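Local coordinates for protein sugar phosphate isomerase/epimerase (Parabacteroides distasonis, PDB 3OBE) that probably acts as an isomerase or epimerase on sugar substrates, though its own reaction is not established, at residues Ala48-Leu53 with Glu289-Ser294; Phe56-Asp61 with Asp121-Leu126; Pro137-Glu142 with Thr198-Leu203; Asp228-Met233 with Phe263-Glu268. One frame throughout, in Å; residues are numbered along the deposited sequence.

All four contacts join neighbouring pieces around one TIM barrel, and no two share the same pair of elements. Contact 1 closes the ring, setting the last helix, 287-300, against the turn between helix 38-48 and strand 52-55. Contacts 1 and 3 are buried; contacts 2 and 4 are partly exposed. Chemistry follows place: contact 1 alone has a hydrogen bond between its segments, contact 2 is an aromatic and aliphatic patch, contact 3 is aliphatic with a carboxylate at one end, and contact 4 runs from apolar carbons to a lysine held by glutamates. Contacts 3 and 4 also touch, Y199 and E201 packing on W232, while contacts 1 and 3 lie about 34 Å apart between centres.

Contact 1: residues Ala48-Leu53 with Glu289-Ser294; sequences AGYTDL and EGVEKS
The Y50 ring and V291 of helix 287-300 cross obliquely, and the phenol oxygen does the gripping: Y50 OH donates to V291 O over 2.8 Å, and the carbonyl oxygen sits at the edge of the ring, in its plane. Seen from the carbonyl, the approach is bent, with a C=O...donor angle of 130°. V291 supplies a second touch through its CG1 branch, which comes at the ring obliquely, Y50 CE2 to V291 CG1 measuring 3.4 Å. That branch stands opposite the backbone N of V291 (chi1 160°), which puts CG1 beside its own carbonyl carbon, so that one residue offers both a methyl and a carbonyl to the phenol end of the ring. Further along the helix, S294 CB lies 4.0 Å from Y50 OH, while S294 OG turns back to G290 O at 2.7 Å. Beside the tyrosine the contact thins out: A48 CB only brushes E292 CG at 4.4 Å, and the carboxylate of E292 goes to R44 on helix 38-48. That helix ends in a Schellman motif with G49 at positive phi, and the turn delivers Y50 toward helix 287-300; L45, L25 and A295 pack round the ring as well. Replacing Y50 by a phenylalanine would probably leave V291 O without this donor inside a buried contact, and the ring without the bond that ties it to the helix. In chemical terms, the turn after helix 38-48 and the last helix, 287-300, meet through an apolar interface pinned by a single phenol-to-carbonyl hydrogen bond, which satisfies the one polar atom of this tyrosine side chain.

Contact 2: residues Phe56-Asp61 with Asp121-Leu126; sequences FGYRED and DIHAEL. With EOH (ethanol), chain G.
Y58 meets I122 and H123 where a loop of the TIM barrel, the one leaving strand 52-55, folds over the last turns of helix 109-126. The tyrosine ring does the touching along one side. I122 CG2 sits at its edge, near the ring plane and 4.0 Å from Y58 CE1, while H123 CE1 comes in obliquely, 3.8 Å from Y58 CD1. The two rings are neither stacked nor perpendicular: their centroids are 5.4 Å apart and their planes are inclined by 55°. Y58 gets there with CG opposite its backbone N (chi1 174°), which swings the ring off the loop and onto the helix. One shell out, the imidazole is fixed by both nitrogens, ND1 bonded to A119 O one turn earlier and NE2 to S95 OG at the end of strand 91-95, and F65 meets it edge-to-face. K118 and A119 add to the surface that Y58 rests on. At the root of the loop, F56 holds an ethanol, probably left from the crystallisation liquor, which is also hydrogen-bonded to Y81 OH. The ethanol O donates weakly to F56 O at 2.8 Å. Its C1 stands over the centre of the F56 ring, 3.9 Å above the plane.

Contact 3: residues Pro137-Glu142 with Thr198-Leu203; sequences PRIENE and TYIEEL
I139 turns CG1 to the side of its backbone N (chi1 -51°), which leaves CG2 as the branch that faces I200. I200 has the same first torsion setting but reaches out with its longer arm: I139 CG2 meets I200 CG1 at 3.9 Å, and I200 CD1 lies 4.0 Å from I139 CB. E142, in the conformer described, one of two modelled, is extended beyond CG and runs across L203 at about a right angle, so both leucine methyls lie against the stem of the glutamate; L203 CD1 is 3.9 Å from E142 CG, and L203 CD2 is 4.0 Å from the same E142 CG. The stem is thus used as apolar surface, while the charged end passes on to a salt bridge with K180. T198 OG1 stands 3.5 Å from E142 OE2, a neighbour but not a hydrogen bond. A145 and V148 of helix 142-160 and V178 of the short strand 177-178 pack on these same aliphatic groups. N141 is the N-cap of helix 142-160, its OD1 taking the backbone N of D144, and Y199 takes the N-cap place before helix 200-207. Two successive outer helices of the TIM barrel therefore meet here at their N-terminal ends, beside the small antiparallel pair 177-178 and 198-199.

Contact 4: residues Asp228-Met233 with Phe263-Glu268; sequences DPVEWM and FKKAYE
Aromatic rings stay outside the seam in which V230 and M233 meet K265 and A266, and the flat groups near it frame the two helices. The indole of W232 has D228 O at its edge, in plane, and F175 meets it edge-to-face; NE1 is bonded to Q227. F263, on the other helix, turns to Y274 in a second edge-to-face pair. Two carboxylates matter more: D228 N-caps helix 229-235, its OD1 approached by V230 N from 60° out of the carboxylate plane, and E268 takes K265 NZ on the syn side of OE1 but well out of the carboxylate plane, at 3.0 Å. Between the helices the lysine chain is the main surface. It bends at both chi2 and chi3, folding its methylenes along the neighbouring helix: K265 CG lies 3.7 Å from M233 CB, and K265 CE 3.7 Å from V230 CG1. M233, a selenomethionine, reaches on toward A266; its closest approach there, in one of two modelled conformers, is tight enough to be doubtful. The axes of 229-233 and 263-268 run nearly parallel, 9° apart and 9.8 Å at closest approach, as expected of consecutive outer helices in a TIM barrel. An alanine in place of K265 would probably open a gap beside V230 and M233 and leave E268 and E234 without their shared cation. The chemistry is that of an amphipathic lysine: its carbons complete the greasy seam, and its ammonium, in salt bridges to one glutamate from each helix, likely offsets part of their charge and ties the two helices together on the solvent side.

Contact 1: residues Ala48-Leu53 with Glu289-Ser294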
# COMPACT_ATOMS: atom_id res chain seq x y z
N ALA A 48 12.18 -10.84 12.66
CA ALA A 48 10.75 -10.92 13.03
C ALA A 48 9.87 -11.64 12.02
O ALA A 48 8.71 -11.96 12.31
CB ALA A 48 10.17 -9.52 13.27
N GLY A 49 10.41 -11.89 10.83
CA GLY A 49 9.68 -12.61 9.81
C GLY A 49 9.23 -11.82 8.61
O GLY A 49 8.62 -12.39 7.70
N TYR A 50 9.50 -10.51 8.60
CA TYR A 50 9.20 -9.74 7.40
C TYR A 50 10.06 -10.19 6.24
O TYR A 50 11.26 -10.45 6.41
CB TYR A 50 9.33 -8.22 7.62
CG TYR A 50 8.27 -7.69 8.58
CD1 TYR A 50 6.93 -7.46 8.14
CD2 TYR A 50 8.57 -7.44 9.92
CE1 TYR A 50 5.97 -7.01 8.99
CE2 TYR A 50 7.59 -6.98 10.79
CZ TYR A 50 6.29 -6.77 10.33
OH TYR A 50 5.29 -6.36 11.17
N THR A 51 9.44 -10.30 5.08
CA THR A 51 10.09 -10.70 3.83
C THR A 51 10.12 -9.55 2.78
O THR A 51 11.02 -9.51 1.92
CB THR A 51 9.40 -11.95 3.18
OG1 THR A 51 8.03 -11.62 2.94
CG2 THR A 51 9.53 -13.18 4.11
N ASP A 52 9.18 -8.63 2.88
CA ASP A 52 8.91 -7.67 1.86
C ASP A 52 8.74 -6.28 2.47
O ASP A 52 8.19 -6.16 3.55
CB ASP A 52 7.62 -8.03 1.16
CG ASP A 52 7.80 -9.14 0.18
OD1 ASP A 52 7.98 -10.31 0.60
OD2 ASP A 52 7.82 -8.82 -1.04
N LEU A 53 9.22 -5.27 1.76
CA LEU A 53 9.03 -3.87 2.14
C LEU A 53 8.26 -3.11 1.09
O LEU A 53 8.49 -3.29 -0.11
CB LEU A 53 10.39 -3.20 2.34
CG LEU A 53 11.33 -3.81 3.39
CD1 LEU A 53 12.66 -2.98 3.51
CD2 LEU A 53 10.67 -3.99 4.76
N GLU A 289 8.73 -2.07 18.42
CA GLU A 289 7.96 -2.99 19.24
C GLU A 289 6.65 -3.37 18.61
O GLU A 289 6.31 -4.54 18.53
CB GLU A 289 7.72 -2.43 20.64
CG GLU A 289 6.92 -3.44 21.50
CD GLU A 289 6.54 -2.96 22.86
OE1 GLU A 289 6.97 -1.85 23.25
OE2 GLU A 289 5.74 -3.71 23.51
N GLY A 290 5.92 -2.38 18.14
CA GLY A 290 4.59 -2.62 17.52
C GLY A 290 4.71 -3.43 16.25
O GLY A 290 3.93 -4.35 16.03
N VAL A 291 5.77 -3.16 15.51
CA VAL A 291 6.03 -3.88 14.26
C VAL A 291 6.43 -5.34 14.54
O VAL A 291 5.97 -6.25 13.89
CB VAL A 291 7.10 -3.10 13.44
CG1 VAL A 291 7.74 -3.97 12.44
CG2 VAL A 291 6.42 -1.82 12.83
N GLU A 292 7.24 -5.54 15.56
CA GLU A 292 7.66 -6.90 15.96
C GLU A 292 6.49 -7.73 16.51
O GLU A 292 6.34 -8.89 16.14
CB GLU A 292 8.78 -6.79 16.97
CG GLU A 292 10.07 -6.37 16.32
CD GLU A 292 11.21 -6.24 17.27
OE1 GLU A 292 11.01 -5.78 18.43
OE2 GLU A 292 12.34 -6.60 16.86
N LYS A 293 5.69 -7.13 17.37
CA LYS A 293 4.53 -7.78 17.96
C LYS A 293 3.45 -8.08 16.91
O LYS A 293 2.79 -9.12 16.98
CB LYS A 293 3.97 -6.99 19.13
CG LYS A 293 4.88 -7.19 20.37
CD LYS A 293 4.41 -6.53 21.59
CE LYS A 293 5.21 -7.12 22.76
NZ LYS A 293 5.50 -6.18 23.77
N SER A 294 3.32 -7.22 15.92
CA SER A 294 2.42 -7.43 14.76
C SER A 294 2.88 -8.64 13.99
O SER A 294 2.07 -9.56 13.66
CB SER A 294 2.34 -6.19 13.88
OG SER A 294 1.80 -5.10 14.61

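Contact 2: residues Phe56-Asp61 with Asp121-Leu126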
# COMPACT_ATOMS: atom_id res chain seq x y z
N PHE A 56 8.63 4.47 0.68
CA PHE A 56 8.04 5.77 0.52
C PHE A 56 9.18 6.73 0.21
O PHE A 56 10.34 6.39 0.32
CB PHE A 56 7.27 6.17 1.79
CG PHE A 56 8.16 6.42 2.97
CD1 PHE A 56 8.62 5.39 3.75
CD2 PHE A 56 8.56 7.73 3.27
CE1 PHE A 56 9.45 5.65 4.85
CE2 PHE A 56 9.40 7.98 4.36
CZ PHE A 56 9.84 6.94 5.13
N GLY A 57 8.84 7.97 -0.13
CA GLY A 57 9.84 9.04 -0.11
C GLY A 57 10.41 9.42 -1.47
O GLY A 57 11.34 10.21 -1.55
N TYR A 58 9.91 8.81 -2.52
CA TYR A 58 10.38 9.10 -3.87
C TYR A 58 10.31 10.59 -4.13
O TYR A 58 9.33 11.21 -3.83
CB TYR A 58 9.49 8.40 -4.90
CG TYR A 58 9.81 8.77 -6.34
CD1 TYR A 58 10.95 8.30 -6.97
CD2 TYR A 58 8.99 9.64 -7.07
CE1 TYR A 58 11.24 8.64 -8.27
CE2 TYR A 58 9.26 9.97 -8.38
CZ TYR A 58 10.37 9.47 -8.98
OH TYR A 58 10.69 9.79 -10.29
N ARG A 59 11.36 11.17 -4.71
CA ARG A 59 11.35 12.61 -5.03
C ARG A 59 11.45 12.74 -6.53
O ARG A 59 12.40 12.25 -7.12
CB ARG A 59 12.56 13.33 -4.39
CG ARG A 59 12.55 13.36 -2.87
CD ARG A 59 11.59 14.42 -2.33
N GLU A 60 10.47 13.39 -7.16
CA GLU A 60 10.42 13.42 -8.61
C GLU A 60 11.49 14.32 -9.23
O GLU A 60 11.82 14.14 -10.38
CB GLU A 60 9.02 13.82 -9.11
CG GLU A 60 8.69 15.26 -8.93
CD GLU A 60 7.20 15.49 -9.00
OE1 GLU A 60 6.47 15.02 -8.11
OE2 GLU A 60 6.77 16.12 -9.97
N ASP A 61 12.06 15.26 -8.49
CA ASP A 61 13.07 16.15 -9.11
C ASP A 61 14.40 15.41 -9.25
O ASP A 61 15.02 15.48 -10.32
CB ASP A 61 13.25 17.47 -8.35
CG ASP A 61 13.61 17.30 -6.89
OD1 ASP A 61 13.19 16.31 -6.23
OD2 ASP A 61 14.34 18.18 -6.38
N ASP A 121 10.82 4.31 -14.51
CA ASP A 121 12.22 4.02 -14.86
C ASP A 121 13.05 3.78 -13.57
O ASP A 121 13.88 2.86 -13.48
CB ASP A 121 12.80 5.14 -15.70
CG ASP A 121 12.25 5.17 -17.13
OD1 ASP A 121 11.68 4.16 -17.62
OD2 ASP A 121 12.40 6.21 -17.77
N ILE A 122 12.83 4.63 -12.58
CA ILE A 122 13.57 4.54 -11.30
C ILE A 122 13.15 3.30 -10.53
O ILE A 122 13.98 2.60 -9.98
CB ILE A 122 13.34 5.80 -10.44
CG1 ILE A 122 13.97 7.03 -11.12
CG2 ILE A 122 13.82 5.61 -8.97
CD1 ILE A 122 15.49 7.03 -11.14
N HIS A 123 11.86 2.99 -10.54
CA HIS A 123 11.37 1.87 -9.77
C HIS A 123 11.68 0.54 -10.45
O HIS A 123 11.79 -0.50 -9.77
CB HIS A 123 9.85 2.00 -9.47
CG HIS A 123 9.54 2.96 -8.36
ND1 HIS A 123 9.62 4.33 -8.54
CD2 HIS A 123 9.21 2.77 -7.06
CE1 HIS A 123 9.33 4.93 -7.39
NE2 HIS A 123 9.05 4.01 -6.49
N ALA A 124 11.88 0.55 -11.77
CA ALA A 124 12.35 -0.67 -12.47
C ALA A 124 13.76 -0.99 -11.98
O ALA A 124 14.12 -2.16 -11.68
CB ALA A 124 12.26 -0.49 -13.99
N GLU A 125 14.58 0.04 -11.84
CA GLU A 125 15.92 -0.14 -11.27
C GLU A 125 15.85 -0.72 -9.85
O GLU A 125 16.67 -1.57 -9.48
CB GLU A 125 16.68 1.20 -11.19
CG GLU A 125 17.10 1.94 -12.42
CD GLU A 125 17.77 3.31 -12.05
OE1 GLU A 125 17.33 3.98 -11.09
OE2 GLU A 125 18.75 3.70 -12.68
N LEU A 126 14.90 -0.23 -9.06
CA LEU A 126 14.71 -0.62 -7.67
C LEU A 126 14.23 -2.08 -7.58
O LEU A 126 14.51 -2.74 -6.59
CB LEU A 126 13.72 0.33 -6.99
CG LEU A 126 13.52 0.28 -5.48
CD1 LEU A 126 14.85 0.60 -4.74
CD2 LEU A 126 12.37 1.21 -5.06
C1 EOH G . 12.50 6.46 2.28
C2 EOH G . 13.23 6.45 3.59
O EOH G . 12.50 5.21 1.63

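Contact 3: residues Pro137-Glu142 with Thr198-Leu203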
# COMPACT_ATOMS: atom_id res chain seq x y z
N PRO A 137 -7.07 12.60 -4.55
CA PRO A 137 -7.28 13.96 -5.07
C PRO A 137 -8.58 14.59 -4.58
O PRO A 137 -9.43 13.92 -3.97
CB PRO A 137 -7.30 13.74 -6.59
CG PRO A 137 -6.52 12.47 -6.83
CD PRO A 137 -6.98 11.63 -5.65
N ARG A 138 -8.74 15.88 -4.86
CA ARG A 138 -9.99 16.52 -4.60
C ARG A 138 -11.11 15.91 -5.43
O ARG A 138 -11.08 16.00 -6.63
CB ARG A 138 -9.88 18.02 -4.88
CG ARG A 138 -11.15 18.76 -4.46
CD ARG A 138 -11.06 20.30 -4.47
NE ARG A 138 -10.11 20.78 -3.47
CZ ARG A 138 -10.35 20.92 -2.17
NH1 ARG A 138 -11.56 20.65 -1.65
NH2 ARG A 138 -9.37 21.36 -1.39
N ILE A 139 -12.10 15.34 -4.76
CA ILE A 139 -13.24 14.76 -5.46
C ILE A 139 -14.51 15.31 -4.90
O ILE A 139 -14.85 15.00 -3.75
CB ILE A 139 -13.27 13.19 -5.34
CG1 ILE A 139 -11.93 12.56 -5.70
CG2 ILE A 139 -14.50 12.61 -6.11
CD1 ILE A 139 -11.54 12.62 -7.06
N GLU A 140 -15.17 16.17 -5.66
CA GLU A 140 -16.39 16.80 -5.18
C GLU A 140 -17.62 16.34 -5.90
O GLU A 140 -18.73 16.52 -5.41
CB GLU A 140 -16.23 18.30 -5.23
CG GLU A 140 -15.22 18.64 -4.15
CD GLU A 140 -14.68 20.07 -4.14
OE1 GLU A 140 -14.64 20.74 -5.20
OE2 GLU A 140 -14.24 20.44 -3.01
N ASN A 141 -17.43 15.72 -7.06
CA ASN A 141 -18.53 15.12 -7.80
C ASN A 141 -17.99 13.95 -8.64
O ASN A 141 -16.77 13.70 -8.67
CB ASN A 141 -19.28 16.17 -8.65
CG ASN A 141 -18.43 16.77 -9.73
OD1 ASN A 141 -17.56 16.11 -10.30
ND2 ASN A 141 -18.73 18.03 -10.10
N GLU A 142 -18.90 13.25 -9.31
CA GLU A 142 -18.53 12.11 -10.15
C GLU A 142 -17.52 12.46 -11.21
O GLU A 142 -16.57 11.70 -11.41
CB GLU A 142 -19.75 11.47 -10.84
CG GLU A 142 -20.53 10.53 -9.97
CD GLU A 142 -21.43 9.59 -10.76
OE1 GLU A 142 -21.24 9.41 -11.99
OE2 GLU A 142 -22.37 9.04 -10.14
N THR A 198 -22.56 8.14 -4.93
CA THR A 198 -21.80 6.92 -5.11
C THR A 198 -20.51 7.02 -4.34
O THR A 198 -19.83 8.03 -4.41
CB THR A 198 -21.47 6.70 -6.61
OG1 THR A 198 -22.66 6.87 -7.40
CG2 THR A 198 -20.91 5.32 -6.88
N TYR A 199 -20.11 5.93 -3.69
CA TYR A 199 -18.83 5.92 -3.01
C TYR A 199 -17.71 6.28 -3.97
O TYR A 199 -17.65 5.78 -5.10
CB TYR A 199 -18.52 4.55 -2.43
CG TYR A 199 -19.40 4.12 -1.32
CD1 TYR A 199 -19.42 4.82 -0.10
CD2 TYR A 199 -20.14 2.94 -1.43
CE1 TYR A 199 -20.20 4.38 0.93
CE2 TYR A 199 -20.89 2.48 -0.38
CZ TYR A 199 -20.92 3.21 0.78
OH TYR A 199 -21.71 2.78 1.81
N ILE A 200 -16.80 7.12 -3.51
CA ILE A 200 -15.62 7.44 -4.30
C ILE A 200 -14.84 6.18 -4.73
O ILE A 200 -14.43 6.04 -5.89
CB ILE A 200 -14.73 8.48 -3.60
CG1 ILE A 200 -15.47 9.84 -3.52
CG2 ILE A 200 -13.40 8.67 -4.38
CD1 ILE A 200 -14.80 10.85 -2.54
N GLU A 201 -14.59 5.28 -3.79
CA GLU A 201 -13.87 4.06 -4.09
C GLU A 201 -14.55 3.30 -5.24
O GLU A 201 -13.88 2.78 -6.14
CB GLU A 201 -13.77 3.17 -2.83
CG GLU A 201 -12.85 1.96 -2.96
CD GLU A 201 -11.36 2.21 -2.90
OE1 GLU A 201 -10.92 3.38 -2.80
OE2 GLU A 201 -10.60 1.18 -2.96
N GLU A 202 -15.89 3.20 -5.18
CA GLU A 202 -16.66 2.54 -6.22
C GLU A 202 -16.47 3.19 -7.57
O GLU A 202 -16.34 2.51 -8.59
CB GLU A 202 -18.16 2.45 -5.82
CG GLU A 202 -19.05 1.90 -6.88
CD GLU A 202 -20.47 1.66 -6.41
OE1 GLU A 202 -20.71 1.69 -5.21
OE2 GLU A 202 -21.34 1.47 -7.25
N LEU A 203 -16.49 4.52 -7.62
CA LEU A 203 -16.26 5.22 -8.84
C LEU A 203 -14.85 4.93 -9.41
O LEU A 203 -14.72 4.76 -10.63
CB LEU A 203 -16.47 6.72 -8.65
CG LEU A 203 -17.90 7.12 -8.40
CD1 LEU A 203 -17.89 8.59 -7.84
CD2 LEU A 203 -18.75 6.94 -9.69

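Contact 4: residues Asp228-Met233 with Phe263-Glu268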
# COMPACT_ATOMS: atom_id res chain seq x y z
N ASP A 228 -17.46 -2.72 5.65
CA ASP A 228 -16.95 -4.08 5.83
C ASP A 228 -15.94 -4.36 4.69
O ASP A 228 -16.33 -4.51 3.51
CB ASP A 228 -18.12 -5.05 5.77
CG ASP A 228 -17.71 -6.49 5.93
OD1 ASP A 228 -16.52 -6.69 6.19
OD2 ASP A 228 -18.58 -7.40 5.81
N PRO A 229 -14.64 -4.46 5.03
CA PRO A 229 -13.69 -4.71 3.95
C PRO A 229 -13.90 -6.04 3.23
O PRO A 229 -13.61 -6.15 2.01
CB PRO A 229 -12.33 -4.65 4.66
CG PRO A 229 -12.62 -4.81 6.09
CD PRO A 229 -13.98 -4.32 6.33
N VAL A 230 -14.46 -7.02 3.91
CA VAL A 230 -14.73 -8.32 3.29
C VAL A 230 -15.78 -8.15 2.18
O VAL A 230 -15.68 -8.79 1.13
CB VAL A 230 -15.11 -9.38 4.32
CG1 VAL A 230 -15.63 -10.62 3.63
CG2 VAL A 230 -13.86 -9.67 5.19
N GLU A 231 -16.74 -7.26 2.41
CA GLU A 231 -17.78 -6.99 1.43
C GLU A 231 -17.18 -6.36 0.17
O GLU A 231 -17.56 -6.72 -0.96
CB GLU A 231 -18.87 -6.09 2.01
CG GLU A 231 -20.09 -6.05 1.14
CD GLU A 231 -21.22 -5.19 1.73
OE1 GLU A 231 -21.04 -4.62 2.83
OE2 GLU A 231 -22.28 -5.07 1.07
N TRP A 232 -16.28 -5.40 0.35
CA TRP A 232 -15.58 -4.79 -0.78
C TRP A 232 -14.77 -5.83 -1.58
O TRP A 232 -14.85 -5.85 -2.81
CB TRP A 232 -14.75 -3.60 -0.35
CG TRP A 232 -15.61 -2.45 -0.04
CD1 TRP A 232 -16.26 -2.21 1.13
CD2 TRP A 232 -15.96 -1.39 -0.93
NE1 TRP A 232 -16.99 -1.05 1.04
CE2 TRP A 232 -16.83 -0.53 -0.22
CE3 TRP A 232 -15.66 -1.08 -2.28
CZ2 TRP A 232 -17.37 0.63 -0.80
CZ3 TRP A 232 -16.22 0.06 -2.86
CH2 TRP A 232 -17.04 0.90 -2.12
N MSE A 233 -14.04 -6.68 -0.87
CA MSE A 233 -13.25 -7.75 -1.48
C MSE A 233 -14.13 -8.72 -2.27
O MSE A 233 -13.81 -9.10 -3.40
CB MSE A 233 -12.41 -8.46 -0.39
CG MSE A 233 -11.36 -7.55 0.27
SE MSE A 233 -10.73 -8.22 2.00
CE MSE A 233 -9.60 -9.72 1.47
N PHE A 263 -8.38 -12.35 6.07
CA PHE A 263 -7.42 -13.26 5.44
C PHE A 263 -8.09 -14.40 4.69
O PHE A 263 -7.69 -14.70 3.58
CB PHE A 263 -6.41 -13.76 6.47
CG PHE A 263 -5.28 -12.82 6.68
CD1 PHE A 263 -4.21 -12.76 5.80
CD2 PHE A 263 -5.29 -11.95 7.75
CE1 PHE A 263 -3.21 -11.85 5.99
CE2 PHE A 263 -4.31 -11.08 7.93
CZ PHE A 263 -3.27 -11.01 7.07
N LYS A 264 -9.14 -14.99 5.24
CA LYS A 264 -9.91 -15.99 4.51
C LYS A 264 -10.38 -15.46 3.16
O LYS A 264 -10.19 -16.13 2.15
CB LYS A 264 -11.10 -16.48 5.37
CG LYS A 264 -11.95 -17.54 4.73
CD LYS A 264 -13.21 -17.83 5.63
N LYS A 265 -10.94 -14.25 3.13
CA LYS A 265 -11.44 -13.70 1.89
C LYS A 265 -10.27 -13.35 0.95
O LYS A 265 -10.37 -13.52 -0.27
CB LYS A 265 -12.26 -12.44 2.13
CG LYS A 265 -12.96 -11.92 0.85
CD LYS A 265 -13.89 -12.95 0.18
CE LYS A 265 -15.11 -13.28 1.05
NZ LYS A 265 -16.05 -14.23 0.44
N ALA A 266 -9.17 -12.86 1.53
CA ALA A 266 -7.98 -12.49 0.75
C ALA A 266 -7.49 -13.67 -0.06
O ALA A 266 -7.16 -13.52 -1.25
CB ALA A 266 -6.85 -11.98 1.68
N TYR A 267 -7.41 -14.83 0.58
CA TYR A 267 -6.95 -16.02 -0.14
C TYR A 267 -7.95 -16.51 -1.16
O TYR A 267 -7.54 -17.05 -2.20
CB TYR A 267 -6.48 -17.12 0.79
CG TYR A 267 -5.38 -16.60 1.67
CD1 TYR A 267 -4.25 -16.01 1.12
CD2 TYR A 267 -5.46 -16.72 3.07
CE1 TYR A 267 -3.22 -15.55 1.94
CE2 TYR A 267 -4.47 -16.26 3.86
CZ TYR A 267 -3.36 -15.67 3.31
OH TYR A 267 -2.34 -15.20 4.13
N GLU A 268 -9.24 -16.35 -0.87
CA GLU A 268 -10.28 -16.67 -1.83
C GLU A 268 -10.15 -15.85 -3.09
O GLU A 268 -10.28 -16.39 -4.18
CB GLU A 268 -11.69 -16.50 -1.26
CG GLU A 268 -12.13 -17.53 -0.26
CD GLU A 268 -13.52 -17.18 0.32
OE1 GLU A 268 -14.34 -16.52 -0.36
OE2 GLU A 268 -13.78 -17.56 1.48